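Local coordinates for protein uroporphyrinogen III Synthase (Thermus thermophilus, PDB 1WD7) that probably catalyses the cyclisation of the linear tetrapyrrole hydroxymethylbilane to uroporphyrinogen III, with inversion of one pyrrole ring, at residues L95-K100 against G118-L123; T41-V46 against Y163-D168; Q52-A57 against K79-D84; E210-R215 against W232-F237. One frame throughout, in Å; residues are numbered along the deposited sequence.

The four contacts sample the two alpha/beta domains of the chain and the connection between them. Contacts 1 and 3 belong to the domain around strands 62-65 and 93-96, contact 4 to the domain around strands 217-221 and 238-240, and contact 2 is the two-stranded linker joining them. Contacts 1 and 4 are partly buried and combine direct hydrogen bonds with a bridging water and apolar packing. Contacts 2 and 3 lie at the surface: contact 2 rests on backbone pairing, contact 3 on leucine packing and a water. These two touch where Val46 meets Gln52, just after the linker strand 44-45, whereas contacts 3 and 4 stand about 42 Å apart between centres.

Contact 1: residues L95-K100 against G118-L123; sequences LARGAK and GTSKSL
The buried side chain of Arg97 lies along the backbone of Gly118, with one face of its guanidinium over Gly118 O. With CG anti to the backbone N (chi1 177°) and a bend at chi3, the chain brings CD to 3.3 Å from that same oxygen. The backbone joins the two loops as well: Gly118 N donates to Arg97 O at 2.9 Å, arriving from above the carbonyl plane. Here Gly98 and Gly118 pass with their CA atoms 4.0 Å apart. Beyond the bend, Arg97 NH1 donates to a water at 3.1 Å, and Ser120 N gives its hydrogen to the same water at 2.8 Å. Leu123 turns CD1 to 3.9 Å from Arg97 CA and CD2 to 3.6 Å from Ala96 O; Leu95 and Leu123 both touch Leu64 of strand 62-65. The second loop braces itself, since Ser122 OG donates to Thr119 O at 2.7 Å and accepts from Asp117 N. Arg97 NE is held by Thr66 O, just past the C-terminal end of strand 62-65, and NH1 by the shared water, so carbonyl oxygens and water probably help to stabilise the charge of this buried guanidinium.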
loop_
_atom_site.group_PDB
_atom_site.type_symbol
_atom_site.label_atom_id
_atom_site.label_comp_id
_atom_site.label_asym_id
_atom_site.label_seq_id
_atom_site.Cartn_x
_atom_site.Cartn_y
_atom_site.Cartn_z
ATOM N N LEU A 95 13.123 -3.211 -11.850
ATOM C CA LEU A 95 13.195 -2.203 -10.788
ATOM C C LEU A 95 12.215 -2.590 -9.693
ATOM O O LEU A 95 11.101 -3.027 -9.963
ATOM C CB LEU A 95 12.818 -0.843 -11.352
ATOM C CG LEU A 95 13.949 0.172 -11.506
ATOM C CD1 LEU A 95 13.949 0.680 -12.902
ATOM C CD2 LEU A 95 13.714 1.325 -10.531
ATOM N N ALA A 96 12.641 -2.438 -8.445
ATOM C CA ALA A 96 11.748 -2.729 -7.320
ATOM C C ALA A 96 11.530 -1.439 -6.506
ATOM O O ALA A 96 12.475 -0.698 -6.250
ATOM C CB ALA A 96 12.376 -3.815 -6.438
ATOM N N ARG A 97 10.288 -1.191 -6.108
ATOM C CA ARG A 97 10.030 0.024 -5.345
ATOM C C ARG A 97 10.819 0.076 -4.015
ATOM O O ARG A 97 11.374 1.141 -3.636
ATOM C CB ARG A 97 8.529 0.136 -5.056
ATOM C CG ARG A 97 8.201 1.346 -4.191
ATOM C CD ARG A 97 6.687 1.516 -4.009
ATOM N NE ARG A 97 6.088 0.372 -3.324
ATOM C CZ ARG A 97 4.891 0.414 -2.730
ATOM N NH1 ARG A 97 4.187 1.543 -2.733
ATOM N NH2 ARG A 97 4.403 -0.667 -2.148
ATOM N N GLY A 98 10.836 -1.039 -3.295
ATOM C CA GLY A 98 11.488 -1.113 -2.009
ATOM C C GLY A 98 11.977 -2.518 -1.676
ATOM O O GLY A 98 11.958 -3.438 -2.507
ATOM N N ALA A 99 12.417 -2.687 -0.444
ATOM C CA ALA A 99 12.966 -3.947 0.011
ATOM C C ALA A 99 12.098 -5.186 -0.186
ATOM O O ALA A 99 12.621 -6.216 -0.563
ATOM C CB ALA A 99 13.342 -3.822 1.474
ATOM N N LYS A 100 10.813 -5.077 0.105
ATOM C CA LYS A 100 9.949 -6.254 -0.038
ATOM C C LYS A 100 9.848 -6.740 -1.458
ATOM O O LYS A 100 9.917 -7.936 -1.716
ATOM C CB LYS A 100 8.546 -5.962 0.530
ATOM C CG LYS A 100 8.492 -6.194 2.076
ATOM C CD LYS A 100 7.352 -5.518 2.829
ATOM C CE LYS A 100 7.538 -5.691 4.352
ATOM N NZ LYS A 100 8.359 -6.907 4.681
ATOM N N GLY A 118 11.150 2.633 -1.176
ATOM C CA GLY A 118 9.867 2.230 -0.630
ATOM C C GLY A 118 8.709 3.061 -1.171
ATOM O O GLY A 118 7.536 2.689 -0.992
ATOM N N THR A 119 9.011 4.168 -1.837
ATOM C CA THR A 119 7.957 5.022 -2.420
ATOM C C THR A 119 8.007 4.926 -3.940
ATOM O O THR A 119 9.087 4.830 -4.544
ATOM C CB THR A 119 8.101 6.511 -2.005
ATOM O OG1 THR A 119 9.293 7.070 -2.594
ATOM C CG2 THR A 119 8.181 6.647 -0.486
ATOM N N SER A 120 6.831 4.901 -4.582
ATOM C CA SER A 120 6.824 4.803 -6.021
ATOM C C SER A 120 7.525 5.967 -6.691
ATOM O O SER A 120 8.196 5.790 -7.718
ATOM C CB SER A 120 5.375 4.731 -6.531
ATOM O OG SER A 120 4.736 3.605 -5.976
ATOM N N LYS A 121 7.401 7.144 -6.098
ATOM C CA LYS A 121 8.028 8.341 -6.677
ATOM C C LYS A 121 9.552 8.217 -6.791
ATOM O O LYS A 121 10.161 8.787 -7.698
ATOM C CB LYS A 121 7.660 9.562 -5.847
ATOM C CG LYS A 121 7.952 9.422 -4.371
ATOM C CD LYS A 121 7.458 10.624 -3.556
ATOM C CE LYS A 121 7.769 10.432 -2.078
ATOM N NZ LYS A 121 7.175 11.489 -1.244
ATOM N N SER A 122 10.159 7.450 -5.899
ATOM C CA SER A 122 11.633 7.301 -5.925
ATOM C C SER A 122 12.117 6.567 -7.170
ATOM O O SER A 122 13.316 6.616 -7.491
ATOM C CB SER A 122 12.125 6.560 -4.636
ATOM O OG SER A 122 11.719 5.162 -4.629
ATOM N N LEU A 123 11.205 5.892 -7.872
ATOM C CA LEU A 123 11.575 5.157 -9.078
ATOM C C LEU A 123 11.724 6.031 -10.330
ATOM O O LEU A 123 12.410 5.651 -11.277
ATOM C CB LEU A 123 10.547 4.072 -9.361
ATOM C CG LEU A 123 10.487 2.942 -8.314
ATOM C CD1 LEU A 123 9.458 1.889 -8.779
ATOM C CD2 LEU A 123 11.868 2.299 -8.196
HETATM O O HOH W 1 4.632 4.612 -2.839
#

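Contact 2: residues T41-V46 against Y163-D168; sequences TEKVPV and YRHLPD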
loop_
_atom_site.group_PDB
_atom_site.type_symbol
_atom_site.label_atom_id
_atom_site.label_comp_id
_atom_site.label_asym_id
_atom_site.label_seq_id
_atom_site.Cartn_x
_atom_site.Cartn_y
_atom_site.Cartn_z
ATOM N N THR A 41 -15.536 -1.121 -0.967
ATOM C CA THR A 41 -15.957 -2.481 -0.858
ATOM C C THR A 41 -14.816 -3.507 -0.995
ATOM O O THR A 41 -13.632 -3.138 -1.040
ATOM C CB THR A 41 -17.219 -2.628 -1.843
ATOM O OG1 THR A 41 -18.443 -2.557 -1.074
ATOM C CG2 THR A 41 -17.139 -3.867 -2.707
ATOM N N GLU A 42 -15.164 -4.788 -0.936
ATOM C CA GLU A 42 -14.183 -5.871 -1.003
ATOM C C GLU A 42 -13.325 -5.758 -2.250
ATOM O O GLU A 42 -13.711 -5.069 -3.199
ATOM C CB GLU A 42 -14.909 -7.216 -1.017
ATOM C CG GLU A 42 -13.989 -8.411 -0.982
ATOM C CD GLU A 42 -13.312 -8.538 0.356
ATOM O OE1 GLU A 42 -14.037 -8.668 1.374
ATOM O OE2 GLU A 42 -12.061 -8.506 0.400
ATOM N N LYS A 43 -12.174 -6.428 -2.253
ATOM C CA LYS A 43 -11.301 -6.395 -3.424
ATOM C C LYS A 43 -12.066 -6.983 -4.609
ATOM O O LYS A 43 -12.598 -8.089 -4.526
ATOM C CB LYS A 43 -10.022 -7.212 -3.183
ATOM C CG LYS A 43 -9.169 -6.695 -2.049
ATOM C CD LYS A 43 -9.691 -7.156 -0.688
ATOM C CE LYS A 43 -9.189 -8.558 -0.351
ATOM N NZ LYS A 43 -9.611 -9.591 -1.347
ATOM N N VAL A 44 -12.106 -6.242 -5.710
ATOM C CA VAL A 44 -12.810 -6.686 -6.915
ATOM C C VAL A 44 -11.835 -7.118 -8.016
ATOM O O VAL A 44 -10.850 -6.426 -8.289
ATOM C CB VAL A 44 -13.714 -5.576 -7.480
ATOM C CG1 VAL A 44 -14.555 -6.125 -8.616
ATOM C CG2 VAL A 44 -14.596 -5.017 -6.378
ATOM N N PRO A 45 -12.110 -8.263 -8.666
ATOM C CA PRO A 45 -11.310 -8.856 -9.739
ATOM C C PRO A 45 -11.120 -7.956 -10.950
ATOM O O PRO A 45 -12.004 -7.177 -11.316
ATOM C CB PRO A 45 -12.078 -10.149 -10.062
ATOM C CG PRO A 45 -12.789 -10.418 -8.926
ATOM C CD PRO A 45 -13.228 -9.156 -8.333
ATOM N N VAL A 46 -9.932 -8.012 -11.543
ATOM C CA VAL A 46 -9.693 -7.225 -12.737
ATOM C C VAL A 46 -9.779 -8.145 -13.956
ATOM O O VAL A 46 -8.901 -8.974 -14.167
ATOM C CB VAL A 46 -8.323 -6.552 -12.759
ATOM C CG1 VAL A 46 -8.193 -5.732 -14.056
ATOM C CG2 VAL A 46 -8.149 -5.650 -11.546
ATOM N N TYR A 163 -6.408 -7.409 -8.525
ATOM C CA TYR A 163 -7.606 -6.905 -7.858
ATOM C C TYR A 163 -7.609 -5.399 -7.907
ATOM O O TYR A 163 -6.551 -4.765 -7.976
ATOM C CB TYR A 163 -7.619 -7.355 -6.393
ATOM C CG TYR A 163 -7.584 -8.852 -6.199
ATOM C CD1 TYR A 163 -8.720 -9.627 -6.426
ATOM C CD2 TYR A 163 -6.415 -9.495 -5.772
ATOM C CE1 TYR A 163 -8.698 -11.007 -6.228
ATOM C CE2 TYR A 163 -6.386 -10.870 -5.573
ATOM C CZ TYR A 163 -7.537 -11.614 -5.803
ATOM O OH TYR A 163 -7.521 -12.975 -5.572
ATOM N N ARG A 164 -8.802 -4.817 -7.849
ATOM C CA ARG A 164 -8.928 -3.368 -7.876
ATOM C C ARG A 164 -9.655 -2.866 -6.626
ATOM O O ARG A 164 -10.770 -3.295 -6.339
ATOM C CB ARG A 164 -9.709 -2.952 -9.123
ATOM C CG ARG A 164 -9.775 -1.468 -9.361
ATOM C CD ARG A 164 -10.433 -1.199 -10.767
ATOM N NE ARG A 164 -10.397 0.252 -10.984
ATOM C CZ ARG A 164 -9.351 0.948 -10.553
ATOM N NH1 ARG A 164 -9.691 1.910 -9.690
ATOM N NH2 ARG A 164 -8.150 1.015 -11.127
ATOM N N HIS A 165 -9.018 -1.973 -5.888
ATOM C CA HIS A 165 -9.615 -1.419 -4.685
ATOM C C HIS A 165 -10.357 -0.117 -4.973
ATOM O O HIS A 165 -9.904 0.718 -5.771
ATOM C CB HIS A 165 -8.550 -1.184 -3.604
ATOM C CG HIS A 165 -7.998 -2.445 -3.027
ATOM N ND1 HIS A 165 -7.234 -3.331 -3.756
ATOM C CD2 HIS A 165 -8.086 -2.964 -1.780
ATOM C CE1 HIS A 165 -6.869 -4.338 -2.980
ATOM N NE2 HIS A 165 -7.371 -4.137 -1.775
ATOM N N LEU A 166 -11.478 0.045 -4.275
ATOM C CA LEU A 166 -12.362 1.200 -4.408
ATOM C C LEU A 166 -12.363 2.231 -3.283
ATOM O O LEU A 166 -12.740 1.910 -2.167
ATOM C CB LEU A 166 -13.792 0.698 -4.546
ATOM C CG LEU A 166 -13.989 -0.097 -5.824
ATOM C CD1 LEU A 166 -15.469 -0.378 -6.048
ATOM C CD2 LEU A 166 -13.415 0.725 -6.958
ATOM N N PRO A 167 -11.956 3.488 -3.564
ATOM C CA PRO A 167 -12.021 4.385 -2.413
ATOM C C PRO A 167 -13.481 4.811 -2.175
ATOM O O PRO A 167 -14.290 4.841 -3.113
ATOM C CB PRO A 167 -11.134 5.552 -2.828
ATOM C CG PRO A 167 -11.279 5.572 -4.326
ATOM C CD PRO A 167 -11.256 4.128 -4.696
ATOM N N ASP A 168 -13.802 5.137 -0.933
ATOM C CA ASP A 168 -15.151 5.560 -0.548
ATOM C C ASP A 168 -15.118 7.052 -0.254
ATOM O O ASP A 168 -14.833 7.451 0.859
ATOM C CB ASP A 168 -15.573 4.797 0.709
ATOM C CG ASP A 168 -17.001 5.110 1.151
ATOM O OD1 ASP A 168 -17.515 6.190 0.850
ATOM O OD2 ASP A 168 -17.586 4.242 1.830
#
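Arg164 N donates to Val44 O at 2.6 Å, in the carbonyl plane, and Val44 N returns a longer bond of 3.3 Å to Arg164 O from above the plane. These reciprocal bonds define the hydrogen-bonded pair of a short antiparallel two-stranded linker, the characteristic connection between the two alpha/beta domains of uroporphyrinogen III synthases. Backbone bonds of Val46 to Pro162 and of Leu166 to Ala40 continue the pairing at either end. Pro45 and Tyr163 form the adjoining non-hydrogen-bonded pair. Beside Tyr163, Lys43 bends at chi2, chi3 and chi4, curling its amine back toward the ring; NZ stands 5.1 Å from the ring centroid and nearly on the normal, a long cation-pi approach that can be at most weakly attractive. The same Lys43 NZ makes a salt bridge to Glu42 OE2 at 3.2 Å, so the carboxylate is probably the more important partner of the amine. The Lys43 chain also runs alongside His165, pointing the same way, and His165 in turn packs on Ile193 and Phe197 of helix 192-201. Val46 sets CG2 3.9 Å from Arg164 CB, while the extended arginine chain leads away toward Pro142. Next to the backbone bonds, Tyr163 CA makes a CA-H...O contact with Val44 O, the carbon 3.3 Å from the oxygen.

Contact 3: residues Q52-A57 against K79-D84; sequences QVRALA and KALGLD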
loop_
_atom_site.group_PDB
_atom_site.type_symbol
_atom_site.label_atom_id
_atom_site.label_comp_id
_atom_site.label_asym_id
_atom_site.label_seq_id
_atom_site.Cartn_x
_atom_site.Cartn_y
_atom_site.Cartn_z
ATOM N N GLN A 52 -3.476 -9.707 -19.322
ATOM C CA GLN A 52 -2.403 -8.766 -18.929
ATOM C C GLN A 52 -1.118 -9.678 -18.698
ATOM O O GLN A 52 -0.007 -9.362 -19.154
ATOM C CB GLN A 52 -2.833 -7.850 -17.710
ATOM C CG GLN A 52 -3.444 -6.398 -18.089
ATOM C CD GLN A 52 -4.220 -5.687 -16.988
ATOM O OE1 GLN A 52 -4.353 -4.456 -17.006
ATOM N NE2 GLN A 52 -4.761 -6.456 -16.047
ATOM N N VAL A 53 -1.290 -10.793 -18.001
ATOM C CA VAL A 53 -0.184 -11.676 -17.695
ATOM C C VAL A 53 0.293 -12.349 -19.000
ATOM O O VAL A 53 1.483 -12.550 -19.186
ATOM C CB VAL A 53 -0.579 -12.720 -16.639
ATOM C CG1 VAL A 53 0.612 -13.589 -16.272
ATOM C CG2 VAL A 53 -1.128 -11.998 -15.381
ATOM N N ARG A 54 -0.642 -12.662 -19.898
ATOM C CA ARG A 54 -0.261 -13.266 -21.174
ATOM C C ARG A 54 0.571 -12.243 -21.936
ATOM O O ARG A 54 1.547 -12.587 -22.579
ATOM C CB ARG A 54 -1.479 -13.669 -22.009
ATOM C CG ARG A 54 -2.615 -14.302 -21.215
ATOM C CD ARG A 54 -3.517 -15.139 -22.115
ATOM N NE ARG A 54 -4.781 -15.481 -21.473
ATOM C CZ ARG A 54 -5.035 -16.620 -20.838
ATOM N NH1 ARG A 54 -6.229 -16.817 -20.297
ATOM N NH2 ARG A 54 -4.107 -17.571 -20.750
ATOM N N ALA A 55 0.181 -10.970 -21.850
ATOM C CA ALA A 55 0.931 -9.918 -22.534
ATOM C C ALA A 55 2.355 -9.864 -21.998
ATOM O O ALA A 55 3.324 -9.728 -22.756
ATOM C CB ALA A 55 0.248 -8.562 -22.331
ATOM N N LEU A 56 2.500 -9.952 -20.672
ATOM C CA LEU A 56 3.823 -9.913 -20.078
ATOM C C LEU A 56 4.641 -11.068 -20.654
ATOM O O LEU A 56 5.814 -10.913 -20.931
ATOM C CB LEU A 56 3.725 -10.049 -18.535
ATOM C CG LEU A 56 5.022 -10.302 -17.769
ATOM C CD1 LEU A 56 5.966 -9.082 -17.957
ATOM C CD2 LEU A 56 4.722 -10.495 -16.304
ATOM N N ALA A 57 3.999 -12.234 -20.796
ATOM C CA ALA A 57 4.691 -13.405 -21.317
ATOM C C ALA A 57 5.222 -13.196 -22.735
ATOM O O ALA A 57 6.103 -13.927 -23.180
ATOM C CB ALA A 57 3.767 -14.611 -21.288
ATOM N N LYS A 79 2.808 -19.328 -13.555
ATOM C CA LYS A 79 3.049 -20.761 -13.634
ATOM C C LYS A 79 1.754 -21.565 -13.733
ATOM O O LYS A 79 1.735 -22.633 -14.346
ATOM C CB LYS A 79 3.881 -21.231 -12.436
ATOM C CG LYS A 79 5.336 -20.852 -12.521
ATOM C CD LYS A 79 6.156 -21.472 -11.412
ATOM C CE LYS A 79 7.576 -20.914 -11.411
ATOM N NZ LYS A 79 8.429 -21.578 -10.371
ATOM N N ALA A 80 0.699 -21.070 -13.112
ATOM C CA ALA A 80 -0.597 -21.776 -13.150
ATOM C C ALA A 80 -1.216 -21.677 -14.533
ATOM O O ALA A 80 -1.871 -22.633 -15.017
ATOM C CB ALA A 80 -1.535 -21.180 -12.135
ATOM N N LEU A 81 -1.024 -20.537 -15.178
ATOM C CA LEU A 81 -1.574 -20.289 -16.522
ATOM C C LEU A 81 -0.758 -20.958 -17.614
ATOM O O LEU A 81 -1.139 -20.894 -18.770
ATOM C CB LEU A 81 -1.640 -18.774 -16.791
ATOM C CG LEU A 81 -2.754 -17.990 -16.090
ATOM C CD1 LEU A 81 -2.453 -16.500 -16.116
ATOM C CD2 LEU A 81 -4.079 -18.277 -16.782
ATOM N N GLY A 82 0.364 -21.581 -17.238
ATOM C CA GLY A 82 1.227 -22.217 -18.210
ATOM C C GLY A 82 2.042 -21.221 -18.984
ATOM O O GLY A 82 2.384 -21.403 -20.149
ATOM N N LEU A 83 2.363 -20.116 -18.327
ATOM C CA LEU A 83 3.168 -19.080 -18.959
ATOM C C LEU A 83 4.572 -19.028 -18.377
ATOM O O LEU A 83 4.772 -19.267 -17.191
ATOM C CB LEU A 83 2.498 -17.708 -18.785
ATOM C CG LEU A 83 1.105 -17.549 -19.383
ATOM C CD1 LEU A 83 0.479 -16.237 -18.870
ATOM C CD2 LEU A 83 1.180 -17.542 -20.900
ATOM N N ASP A 84 5.544 -18.736 -19.224
ATOM C CA ASP A 84 6.921 -18.593 -18.756
ATOM C C ASP A 84 7.180 -17.113 -18.539
ATOM O O ASP A 84 7.335 -16.360 -19.506
ATOM C CB ASP A 84 7.906 -19.145 -19.791
ATOM C CG ASP A 84 9.345 -18.764 -19.471
ATOM O OD1 ASP A 84 9.667 -18.529 -18.269
ATOM O OD2 ASP A 84 10.177 -18.714 -20.388
HETATM O O HOH W 2 7.034 -16.366 -22.162
#
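The side of the last turns of helix 49-57 packs against the chain that leaves helix 68-80, with the CA atoms of Ala57 and Asp84 6.2 Å apart. The contact joins the helices that flank strand 62-65 in the chain, in an alpha/beta domain built on a parallel sheet. Helix 68-80 is ended by a Schellman motif at Gly82, whose positive phi of 76° turns the chain so that Leu83 comes back beside Leu81 and both leucines face helix 49-57. Leu83 does most of the work. Its CG stands anti to the carbonyl carbon (chi1 -60°), which lets the two methyls fork over the helix surface: CD1 reaches Val53 CG1 at 3.7 Å and Arg54 CA at 3.8 Å, while CD2 comes within 3.9 Å of Ala57 CB, one turn further on. Leu81 is more loosely engaged, its CD1 facing Val53 CG1 at 4.2 Å. Its other methyl, CD2, lies 4.0 Å from Arg54 NH2, where the extended arginine chain crosses the leucine at about a right angle. Arg54 NE keeps a long, weak ion pair with Asp51. Behind this layer, Leu85 packs on Val53, Leu56 and Ala57, and Asp84 OD1 caps Gly87 N at the start of the next helix. At the far end a single water donates to Ala57 O at 2.8 Å and to Asp84 O at 2.7 Å.

Contact 4: residues E210-R215 against W232-F237; sequences EALNTR and WGVKPF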
loop_
_atom_site.group_PDB
_atom_site.type_symbol
_atom_site.label_atom_id
_atom_site.label_comp_id
_atom_site.label_asym_id
_atom_site.label_seq_id
_atom_site.Cartn_x
_atom_site.Cartn_y
_atom_site.Cartn_z
ATOM N N GLU A 210 -1.120 17.499 9.887
ATOM C CA GLU A 210 -0.873 18.140 11.169
ATOM C C GLU A 210 -1.544 17.385 12.302
ATOM O O GLU A 210 -0.916 17.105 13.346
ATOM C CB GLU A 210 -1.400 19.590 11.120
ATOM C CG GLU A 210 -1.175 20.386 12.391
ATOM C CD GLU A 210 -1.775 21.798 12.303
ATOM O OE1 GLU A 210 -1.597 22.562 13.263
ATOM O OE2 GLU A 210 -2.420 22.124 11.267
ATOM N N ALA A 211 -2.810 17.025 12.107
ATOM C CA ALA A 211 -3.561 16.308 13.137
ATOM C C ALA A 211 -2.863 14.997 13.492
ATOM O O ALA A 211 -2.708 14.672 14.665
ATOM C CB ALA A 211 -4.987 16.032 12.651
ATOM N N LEU A 212 -2.491 14.240 12.467
ATOM C CA LEU A 212 -1.834 12.933 12.677
ATOM C C LEU A 212 -0.406 13.037 13.195
ATOM O O LEU A 212 0.218 12.014 13.498
ATOM C CB LEU A 212 -1.877 12.121 11.362
ATOM C CG LEU A 212 -3.266 11.642 10.933
ATOM C CD1 LEU A 212 -3.231 11.043 9.524
ATOM C CD2 LEU A 212 -3.774 10.593 11.937
ATOM N N ASN A 213 0.135 14.262 13.295
ATOM C CA ASN A 213 1.485 14.421 13.812
ATOM C C ASN A 213 1.486 14.973 15.231
ATOM O O ASN A 213 2.531 15.063 15.874
ATOM C CB ASN A 213 2.311 15.346 12.924
ATOM C CG ASN A 213 2.899 14.625 11.726
ATOM O OD1 ASN A 213 3.337 13.471 11.833
ATOM N ND2 ASN A 213 2.931 15.290 10.596
ATOM N N THR A 214 0.301 15.321 15.733
ATOM C CA THR A 214 0.223 15.860 17.077
ATOM C C THR A 214 -0.944 15.344 17.923
ATOM O O THR A 214 -0.738 14.629 18.901
ATOM C CB THR A 214 0.177 17.393 17.033
ATOM O OG1 THR A 214 -0.891 17.812 16.173
ATOM C CG2 THR A 214 1.490 17.958 16.525
ATOM N N ARG A 215 -2.160 15.680 17.514
ATOM C CA ARG A 215 -3.360 15.324 18.253
ATOM C C ARG A 215 -3.867 13.888 18.064
ATOM O O ARG A 215 -4.492 13.357 18.958
ATOM C CB ARG A 215 -4.486 16.292 17.889
ATOM C CG ARG A 215 -4.029 17.726 17.665
ATOM C CD ARG A 215 -4.265 18.592 18.888
ATOM N NE ARG A 215 -5.071 19.765 18.538
ATOM C CZ ARG A 215 -5.356 20.758 19.372
ATOM N NH1 ARG A 215 -6.095 21.782 18.961
ATOM N NH2 ARG A 215 -4.903 20.730 20.619
ATOM N N TRP A 232 3.421 10.678 3.193
ATOM C CA TRP A 232 2.479 11.796 3.262
ATOM C C TRP A 232 2.809 12.732 4.402
ATOM O O TRP A 232 1.967 13.492 4.852
ATOM C CB TRP A 232 1.034 11.268 3.386
ATOM C CG TRP A 232 0.482 10.834 2.071
ATOM C CD1 TRP A 232 0.438 9.556 1.559
ATOM C CD2 TRP A 232 -0.070 11.678 1.054
ATOM N NE1 TRP A 232 -0.047 9.562 0.283
ATOM C CE2 TRP A 232 -0.335 10.846 -0.082
ATOM C CE3 TRP A 232 -0.259 13.064 0.924
ATOM C CZ2 TRP A 232 -0.936 11.342 -1.255
ATOM C CZ3 TRP A 232 -0.849 13.563 -0.269
ATOM C CH2 TRP A 232 -1.120 12.706 -1.350
ATOM N N GLY A 233 4.044 12.659 4.885
ATOM C CA GLY A 233 4.505 13.531 5.959
ATOM C C GLY A 233 4.044 13.249 7.365
ATOM O O GLY A 233 4.152 14.130 8.251
ATOM N N VAL A 234 3.542 12.033 7.603
ATOM C CA VAL A 234 3.087 11.663 8.913
ATOM C C VAL A 234 4.091 10.735 9.575
ATOM O O VAL A 234 4.580 9.802 8.945
ATOM C CB VAL A 234 1.733 10.894 8.845
ATOM C CG1 VAL A 234 1.334 10.424 10.249
ATOM C CG2 VAL A 234 0.673 11.837 8.281
ATOM N N LYS A 235 4.393 11.032 10.830
ATOM C CA LYS A 235 5.257 10.199 11.609
ATOM C C LYS A 235 4.442 9.214 12.418
ATOM O O LYS A 235 3.745 9.606 13.339
ATOM C CB LYS A 235 6.152 11.016 12.488
ATOM C CG LYS A 235 7.473 10.315 12.375
ATOM C CD LYS A 235 7.946 9.734 10.998
ATOM C CE LYS A 235 9.190 8.897 11.270
ATOM N NZ LYS A 235 9.560 7.628 11.807
ATOM N N PRO A 236 4.498 7.916 12.071
ATOM C CA PRO A 236 3.726 6.907 12.806
ATOM C C PRO A 236 4.030 6.907 14.277
ATOM O O PRO A 236 5.206 7.030 14.671
ATOM C CB PRO A 236 4.139 5.597 12.131
ATOM C CG PRO A 236 4.435 6.014 10.738
ATOM C CD PRO A 236 5.210 7.310 10.933
ATOM N N PHE A 237 3.009 6.792 15.113
ATOM C CA PHE A 237 3.209 6.752 16.549
ATOM C C PHE A 237 3.666 5.346 16.890
ATOM O O PHE A 237 4.536 5.143 17.746
ATOM C CB PHE A 237 1.918 7.062 17.295
ATOM C CG PHE A 237 2.035 6.884 18.773
ATOM C CD1 PHE A 237 2.727 7.834 19.548
ATOM C CD2 PHE A 237 1.533 5.753 19.400
ATOM C CE1 PHE A 237 2.897 7.613 20.911
ATOM C CE2 PHE A 237 1.714 5.545 20.774
ATOM C CZ PHE A 237 2.405 6.485 21.528
HETATM O O HOH W 3 1.262 9.736 14.415
#
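A Schellman motif ends helix 223-231, with Gly233 as its C-prime residue, and the chain that emerges is received by Asn213, near the end of the helix that starts at residue 205. The asparagine offers both ends of its amide to this chain, much as a peptide group would. Lys235 N donates to Asn213 OD1 at 2.8 Å, almost straight at 174° and lying in the plane of the side-chain carbonyl. Asn213 ND2 donates to Gly233 O at 2.9 Å, equally straight; the acceptor sits in the amide plane of Asn213, while the donor is tilted 20° from the carbonyl plane of Gly233. Having CG anti to the carbonyl carbon (chi1 -83°) swings the amide across toward the loop, and Val234 is straddled between the two bonded residues. Val234 lies beside Leu212, CG1 3.8 Å from Leu212 CB, the two side chains crossing at a slant, and both residues pack on Phe199 of helix 192-201. A water completes the junction by donating to Leu212 O at 2.7 Å and to Lys235 O at 2.7 Å. The loop then runs into strand 238-240, an outermost strand of its sheet, with Phe237 bonded to Ala218 through the backbone. Since the oxygen and the nitrogen of the Asn213 amide each have a nearly linear partner of the matching kind, the flat group is probably held against rotation, and the loop's path from helix to strand is set by polar bonds as well as by the valine-leucine packing.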